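Local structure of PipY (Synechococcus elongatus, 5NM8) at residues G45-Q50 with H68-L73; K80-F85 with L107-K112. The protein binds pyridoxal 5'-phosphate and is probably involved in keeping the cell's supply of this cofactor in balance. One frame throughout, in Å; residues are numbered along the deposited sequence. Where two conformers were deposited one is given.

Both contacts belong to the beta/alpha barrel of the alanine racemase N-terminal family, at different depths. Contact 1 is buried: it zips strand 43-46 to its parallel neighbour 66-69 and carries on into the loops that meet the cofactor, so it combines backbone hydrogen bonds, leucine packing and an asparagine that hydrogen-bonds the ligand. Contact 2 is only partly buried and lies farther out, where helix 78-84 ends against the loop leading to strand 112-116; it has no clear hydrogen bond and relies on aliphatic packing and a guanidinium beside carbonyl oxygens. Helix 78-84 and the residue after it connect the two, as Phe85 packs on His68 and Leu69, and Lys80 NZ probably hydrogen-bonds Gln50 OE1 (2.8 Å).

Contact 1 of 2, residues G45-Q50 with H68-L73; sequences GENRVQ and HLLGKL. With PLP (pyridoxal-5'-phosphate), chain C.
Asn47 lies across Leu70 with its flat amide, OD1 coming to 3.5 Å from Leu70 CB while ND2 faces the cofactor. With CG beside the backbone N (chi1 -72°), the amide comes within bonding distance of PLP, and in one of two modelled conformers ND2 donates a hydrogen bond of 2.8 Å to O3, moderately bent at 147°. Leu70 approaches the same pyridine from another part of the ring: its CD1 is 4.0 Å from PLP N1.

Behind these side chains the strands run parallel. Glu46 N donates to His68 O (3.0 Å), and Glu46 O accepts from Leu70 N, so one residue is gripped on both its amide and its carbonyl. The carboxylate of Glu46 turns off to Ser25 and Lys55. Glycines suit two tight places: a side chain on Gly45 would run into Leu70 CD1, and one on Gly71 would strike the carbonyl oxygen of Asn47.

Beyond the sheet, Val49, in the first turn of helix 49-58, touches two leucines with a single methyl. Its CG2 lies 4.1 Å from Leu69 CD1 and equally far from Leu73 CD1, the side chains crossing obliquely. Leu69 has CG anti to its backbone N (chi1 176°), which brings CD1 up to the carbonyl oxygens of Glu46 and Asn47. Branched and apolar, Val49, Leu69 and Leu73 pack methyl to methyl between sheet and helix.

The C-terminal ends of the strands are the usual active-site location in a beta/alpha barrel; Ser195, Arg210, Gly212 and Thr213 also hydrogen-bond PLP, and Lys26, against which Asn47 packs, is predicted to bind it covalently. The N-H from Asn47 would probably favour a negative charge on O3, whereas its own OD1 is buried without a polar partner.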
loop_
_atom_site.group_PDB
_atom_site.type_symbol
_atom_site.label_atom_id
_atom_site.label_comp_id
_atom_site.label_asym_id
_atom_site.label_seq_id
_atom_site.Cartn_x
_atom_site.Cartn_y
_atom_site.Cartn_z
ATOM N N GLY A 45 1.415 -0.111 -8.383
ATOM C CA GLY A 45 1.749 0.843 -7.314
ATOM C C GLY A 45 2.753 1.878 -7.788
ATOM O O GLY A 45 3.743 1.533 -8.500
ATOM N N GLU A 46 2.519 3.127 -7.398
ATOM C CA GLU A 46 3.356 4.272 -7.675
ATOM C C GLU A 46 3.661 5.037 -6.372
ATOM O O GLU A 46 2.874 4.978 -5.433
ATOM C CB GLU A 46 2.627 5.207 -8.645
ATOM C CG GLU A 46 2.437 4.567 -10.025
ATOM C CD GLU A 46 3.682 4.529 -10.893
ATOM O OE1 GLU A 46 4.615 5.355 -10.643
ATOM O OE2 GLU A 46 3.731 3.633 -11.806
ATOM N N ASN A 47 4.774 5.765 -6.308
ATOM C CA ASN A 47 5.064 6.599 -5.132
ATOM C C ASN A 47 4.810 8.079 -5.316
ATOM O O ASN A 47 4.767 8.800 -4.339
ATOM C CB ASN A 47 6.483 6.377 -4.619
ATOM C CG ASN A 47 6.637 5.045 -3.961
ATOM O OD1 ASN A 47 6.202 4.039 -4.513
ATOM N ND2 ASN A 47 7.278 5.013 -2.814
ATOM N N ARG A 48 4.639 8.534 -6.550
ATOM C CA ARG A 48 4.408 9.944 -6.849
ATOM C C ARG A 48 3.081 10.084 -7.632
ATOM O O ARG A 48 2.809 9.321 -8.582
ATOM C CB ARG A 48 5.581 10.494 -7.656
ATOM C CG ARG A 48 6.901 10.399 -6.884
ATOM C CD ARG A 48 8.102 11.088 -7.536
ATOM N NE ARG A 48 8.040 12.546 -7.316
ATOM C CZ ARG A 48 9.071 13.367 -7.044
ATOM N NH1 ARG A 48 10.333 12.926 -6.904
ATOM N NH2 ARG A 48 8.823 14.668 -6.878
ATOM N N VAL A 49 2.259 11.036 -7.214
ATOM C CA VAL A 49 0.936 11.233 -7.799
ATOM C C VAL A 49 1.044 11.672 -9.256
ATOM O O VAL A 49 0.421 11.079 -10.140
ATOM C CB VAL A 49 0.127 12.276 -6.969
ATOM C CG1 VAL A 49 -1.189 12.597 -7.662
ATOM C CG2 VAL A 49 -0.123 11.734 -5.547
ATOM N N GLN A 50 1.894 12.635 -9.526
ATOM C CA GLN A 50 2.035 13.126 -10.919
ATOM C C GLN A 50 2.545 12.084 -11.911
ATOM O O GLN A 50 2.071 12.012 -13.031
ATOM C CB GLN A 50 2.944 14.327 -11.007
ATOM C CG GLN A 50 2.391 15.535 -10.298
ATOM C CD GLN A 50 1.131 16.152 -10.939
ATOM O OE1 GLN A 50 0.487 16.960 -10.287
ATOM N NE2 GLN A 50 0.786 15.779 -12.206
ATOM N N HIS A 68 -2.427 1.992 -6.697
ATOM C CA HIS A 68 -2.098 2.046 -5.299
ATOM C C HIS A 68 -1.039 3.090 -5.108
ATOM O O HIS A 68 0.022 3.025 -5.715
ATOM C CB HIS A 68 -1.565 0.692 -4.840
ATOM C CG HIS A 68 -2.537 -0.438 -4.925
ATOM N ND1 HIS A 68 -3.074 -1.042 -3.822
ATOM C CD2 HIS A 68 -3.012 -1.139 -6.003
ATOM C CE1 HIS A 68 -3.887 -2.022 -4.194
ATOM N NE2 HIS A 68 -3.831 -2.129 -5.509
ATOM N N LEU A 69 -1.277 4.072 -4.238
ATOM C CA LEU A 69 -0.297 5.100 -3.915
ATOM C C LEU A 69 0.511 4.628 -2.702
ATOM O O LEU A 69 -0.084 4.312 -1.631
ATOM C CB LEU A 69 -0.965 6.420 -3.616
ATOM C CG LEU A 69 -0.011 7.569 -3.175
ATOM C CD1 LEU A 69 0.962 7.971 -4.277
ATOM C CD2 LEU A 69 -0.850 8.738 -2.774
ATOM N N LEU A 70 1.841 4.550 -2.878
ATOM C CA LEU A 70 2.756 3.980 -1.877
ATOM C C LEU A 70 3.680 4.986 -1.231
ATOM O O LEU A 70 4.294 4.674 -0.216
ATOM C CB LEU A 70 3.591 2.870 -2.494
ATOM C CG LEU A 70 2.757 1.785 -3.230
ATOM C CD1 LEU A 70 3.639 0.809 -3.853
ATOM C CD2 LEU A 70 1.726 1.098 -2.316
ATOM N N GLY A 71 3.748 6.200 -1.749
ATOM C CA GLY A 71 4.648 7.203 -1.202
ATOM C C GLY A 71 3.984 8.260 -0.350
ATOM O O GLY A 71 2.755 8.399 -0.286
ATOM N N LYS A 72 4.844 9.029 0.310
ATOM C CA LYS A 72 4.428 10.113 1.153
ATOM C C LYS A 72 3.465 11.038 0.417
ATOM O O LYS A 72 3.742 11.486 -0.693
ATOM C CB LYS A 72 5.643 10.909 1.643
ATOM C CG LYS A 72 5.334 12.258 2.331
ATOM C CD LYS A 72 4.882 12.022 3.760
ATOM C CE LYS A 72 4.640 13.301 4.563
ATOM N NZ LYS A 72 4.359 12.898 5.984
ATOM N N LEU A 73 2.337 11.323 1.053
ATOM C CA LEU A 73 1.333 12.171 0.443
ATOM C C LEU A 73 1.253 13.454 1.242
ATOM O O LEU A 73 0.905 13.461 2.455
ATOM C CB LEU A 73 -0.014 11.447 0.430
ATOM C CG LEU A 73 -1.150 12.267 -0.190
ATOM C CD1 LEU A 73 -0.761 12.760 -1.584
ATOM C CD2 LEU A 73 -2.399 11.399 -0.218
HETATM N N1 PLP C . 6.765 -0.341 -1.582
HETATM C C2 PLP C . 7.150 0.934 -1.339
HETATM C C2A PLP C . 6.459 1.788 -0.309
HETATM C C3 PLP C . 8.286 1.500 -2.082
HETATM O O3 PLP C . 8.705 2.764 -1.846
HETATM C C4 PLP C . 8.956 0.657 -3.095
HETATM C C4A PLP C . 10.112 1.201 -3.855
HETATM C C5 PLP C . 8.436 -0.726 -3.272
HETATM C C6 PLP C . 7.357 -1.133 -2.500
HETATM C C5A PLP C . 9.085 -1.661 -4.262
HETATM O O4P PLP C . 10.411 -1.964 -3.782
HETATM P P PLP C . 11.279 -3.139 -4.483
HETATM O O1P PLP C . 10.316 -4.314 -4.534
HETATM O O2P PLP C . 12.436 -3.308 -3.560
HETATM O O3P PLP C . 11.689 -2.611 -5.859
#

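Contact 2 of 2, residues K80-F85 with L107-K112; sequences KAVEHF and LGRSPK
Val82, in the last turns of helix 78-84, lies beside the loop that follows helix 94-107, its CA 6.5 Å from that of Pro111, and a Schellman motif at Gly108, whose positive phi (67°) favours glycine, turns the chain there between Leu107 and Arg109, both of which point at the helix.

Leu107 puts one methyl into the angle between two residues: CD1 is 3.7 Å from Val82 CG1 and 3.5 Å from Glu83 CG. Glu83 crosses Leu107 at about a right angle and offers it CG, while its carboxylate OE2 lies beside Leu107 CD2. This is the N-terminal side of the strands in the beta/alpha barrel, opposite the cofactor, where successive beta-alpha units abut.

Arg109 slides antiparallel past Val82, its CB 4.0 Å from CG1. Bends at chi2 and chi3 (-76° and -89°) fold the guanidinium back over the helix end: Val82 O lies over one face, toward its rim, Glu83 O is at the edge, and Phe85 O approaches obliquely, 3.4 Å from NH2. Replacing Arg109 with a leucine would probably leave these carbonyls, at the negative end of the helix dipole, without their neighbouring positive charge. Pro111 packs on Ala104 and Val146 before strand 112-116 begins.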
loop_
_atom_site.group_PDB
_atom_site.type_symbol
_atom_site.label_atom_id
_atom_site.label_comp_id
_atom_site.label_asym_id
_atom_site.label_seq_id
_atom_site.Cartn_x
_atom_site.Cartn_y
_atom_site.Cartn_z
ATOM N N LYS A 80 -5.802 15.244 -6.007
ATOM C CA LYS A 80 -5.324 14.388 -7.102
ATOM C C LYS A 80 -5.170 12.923 -6.679
ATOM O O LYS A 80 -5.543 12.016 -7.435
ATOM C CB LYS A 80 -4.003 14.943 -7.625
ATOM C CG LYS A 80 -4.194 16.190 -8.500
ATOM C CD LYS A 80 -2.880 16.954 -8.703
ATOM C CE LYS A 80 -3.033 18.070 -9.731
ATOM N NZ LYS A 80 -1.738 18.701 -10.101
ATOM N N ALA A 81 -4.679 12.695 -5.471
ATOM C CA ALA A 81 -4.564 11.349 -4.922
ATOM C C ALA A 81 -5.912 10.649 -4.892
ATOM O O ALA A 81 -6.033 9.530 -5.389
ATOM C CB ALA A 81 -3.952 11.351 -3.549
ATOM N N VAL A 82 -6.919 11.334 -4.350
ATOM C CA VAL A 82 -8.266 10.800 -4.233
ATOM C C VAL A 82 -8.898 10.617 -5.601
ATOM O O VAL A 82 -9.586 9.618 -5.820
ATOM C CB VAL A 82 -9.148 11.713 -3.347
ATOM C CG1 VAL A 82 -10.607 11.278 -3.369
ATOM C CG2 VAL A 82 -8.617 11.669 -1.917
ATOM N N GLU A 83 -8.643 11.520 -6.521
ATOM C CA GLU A 83 -9.175 11.355 -7.897
ATOM C C GLU A 83 -8.587 10.164 -8.658
ATOM O O GLU A 83 -9.294 9.463 -9.405
ATOM C CB GLU A 83 -8.909 12.612 -8.722
ATOM C CG GLU A 83 -9.712 13.801 -8.241
ATOM C CD GLU A 83 -9.681 15.010 -9.170
ATOM O OE1 GLU A 83 -9.052 14.971 -10.262
ATOM O OE2 GLU A 83 -10.335 16.003 -8.795
ATOM N N HIS A 84 -7.291 9.918 -8.494
ATOM C CA HIS A 84 -6.572 8.990 -9.374
ATOM C C HIS A 84 -6.178 7.630 -8.805
ATOM O O HIS A 84 -5.699 6.791 -9.549
ATOM C CB HIS A 84 -5.312 9.676 -9.884
ATOM C CG HIS A 84 -5.589 10.831 -10.805
ATOM N ND1 HIS A 84 -5.744 10.672 -12.167
ATOM C CD2 HIS A 84 -5.749 12.159 -10.558
ATOM C CE1 HIS A 84 -5.995 11.854 -12.721
ATOM N NE2 HIS A 84 -6.001 12.771 -11.764
ATOM N N PHE A 85 -6.256 7.454 -7.497
ATOM C CA PHE A 85 -5.908 6.193 -6.856
ATOM C C PHE A 85 -7.124 5.542 -6.207
ATOM O O PHE A 85 -7.985 6.216 -5.635
ATOM C CB PHE A 85 -4.794 6.371 -5.834
ATOM C CG PHE A 85 -3.483 6.737 -6.429
ATOM C CD1 PHE A 85 -3.174 8.055 -6.649
ATOM C CD2 PHE A 85 -2.554 5.787 -6.771
ATOM C CE1 PHE A 85 -1.941 8.411 -7.191
ATOM C CE2 PHE A 85 -1.343 6.126 -7.343
ATOM C CZ PHE A 85 -1.026 7.444 -7.537
ATOM N N LEU A 107 -15.898 14.751 -3.698
ATOM C CA LEU A 107 -15.733 14.163 -5.002
ATOM C C LEU A 107 -16.659 12.974 -5.293
ATOM O O LEU A 107 -16.704 12.533 -6.445
ATOM C CB LEU A 107 -14.272 13.700 -5.182
ATOM C CG LEU A 107 -13.189 14.772 -5.275
ATOM C CD1 LEU A 107 -11.865 14.085 -5.459
ATOM C CD2 LEU A 107 -13.423 15.739 -6.436
ATOM N N GLY A 108 -17.338 12.440 -4.280
ATOM C CA GLY A 108 -18.070 11.195 -4.369
ATOM C C GLY A 108 -17.265 9.914 -4.564
ATOM O O GLY A 108 -17.735 8.982 -5.233
ATOM N N ARG A 109 -16.052 9.874 -3.995
ATOM C CA ARG A 109 -15.136 8.716 -4.070
ATOM C C ARG A 109 -15.026 8.128 -2.651
ATOM O O ARG A 109 -15.491 8.740 -1.676
ATOM C CB ARG A 109 -13.766 9.150 -4.569
ATOM C CG ARG A 109 -13.677 9.761 -5.971
ATOM C CD ARG A 109 -13.778 8.802 -7.152
ATOM N NE ARG A 109 -12.484 8.235 -7.584
ATOM C CZ ARG A 109 -11.929 7.090 -7.143
ATOM N NH1 ARG A 109 -12.525 6.331 -6.187
ATOM N NH2 ARG A 109 -10.733 6.702 -7.641
ATOM N N SER A 110 -14.497 6.915 -2.539
ATOM C CA SER A 110 -14.243 6.258 -1.252
ATOM C C SER A 110 -12.919 5.424 -1.368
ATOM O O SER A 110 -12.941 4.235 -1.682
ATOM C CB SER A 110 -15.422 5.381 -0.821
ATOM O OG SER A 110 -15.289 4.904 0.526
ATOM N N PRO A 111 -11.764 6.092 -1.199
ATOM C CA PRO A 111 -10.494 5.396 -1.293
ATOM C C PRO A 111 -10.351 4.423 -0.181
ATOM O O PRO A 111 -10.823 4.653 0.954
ATOM C CB PRO A 111 -9.458 6.524 -1.145
ATOM C CG PRO A 111 -10.154 7.603 -0.430
ATOM C CD PRO A 111 -11.581 7.540 -0.892
ATOM N N LYS A 112 -9.674 3.341 -0.497
ATOM C CA LYS A 112 -9.311 2.361 0.463
ATOM C C LYS A 112 -7.920 2.744 0.991
ATOM O O LYS A 112 -7.023 3.102 0.246
ATOM C CB LYS A 112 -9.372 0.975 -0.166
ATOM C CG LYS A 112 -10.778 0.582 -0.609
ATOM C CD LYS A 112 -10.808 -0.714 -1.441
ATOM C CE LYS A 112 -12.220 -0.897 -1.958
ATOM N NZ LYS A 112 -12.371 -2.210 -2.572
#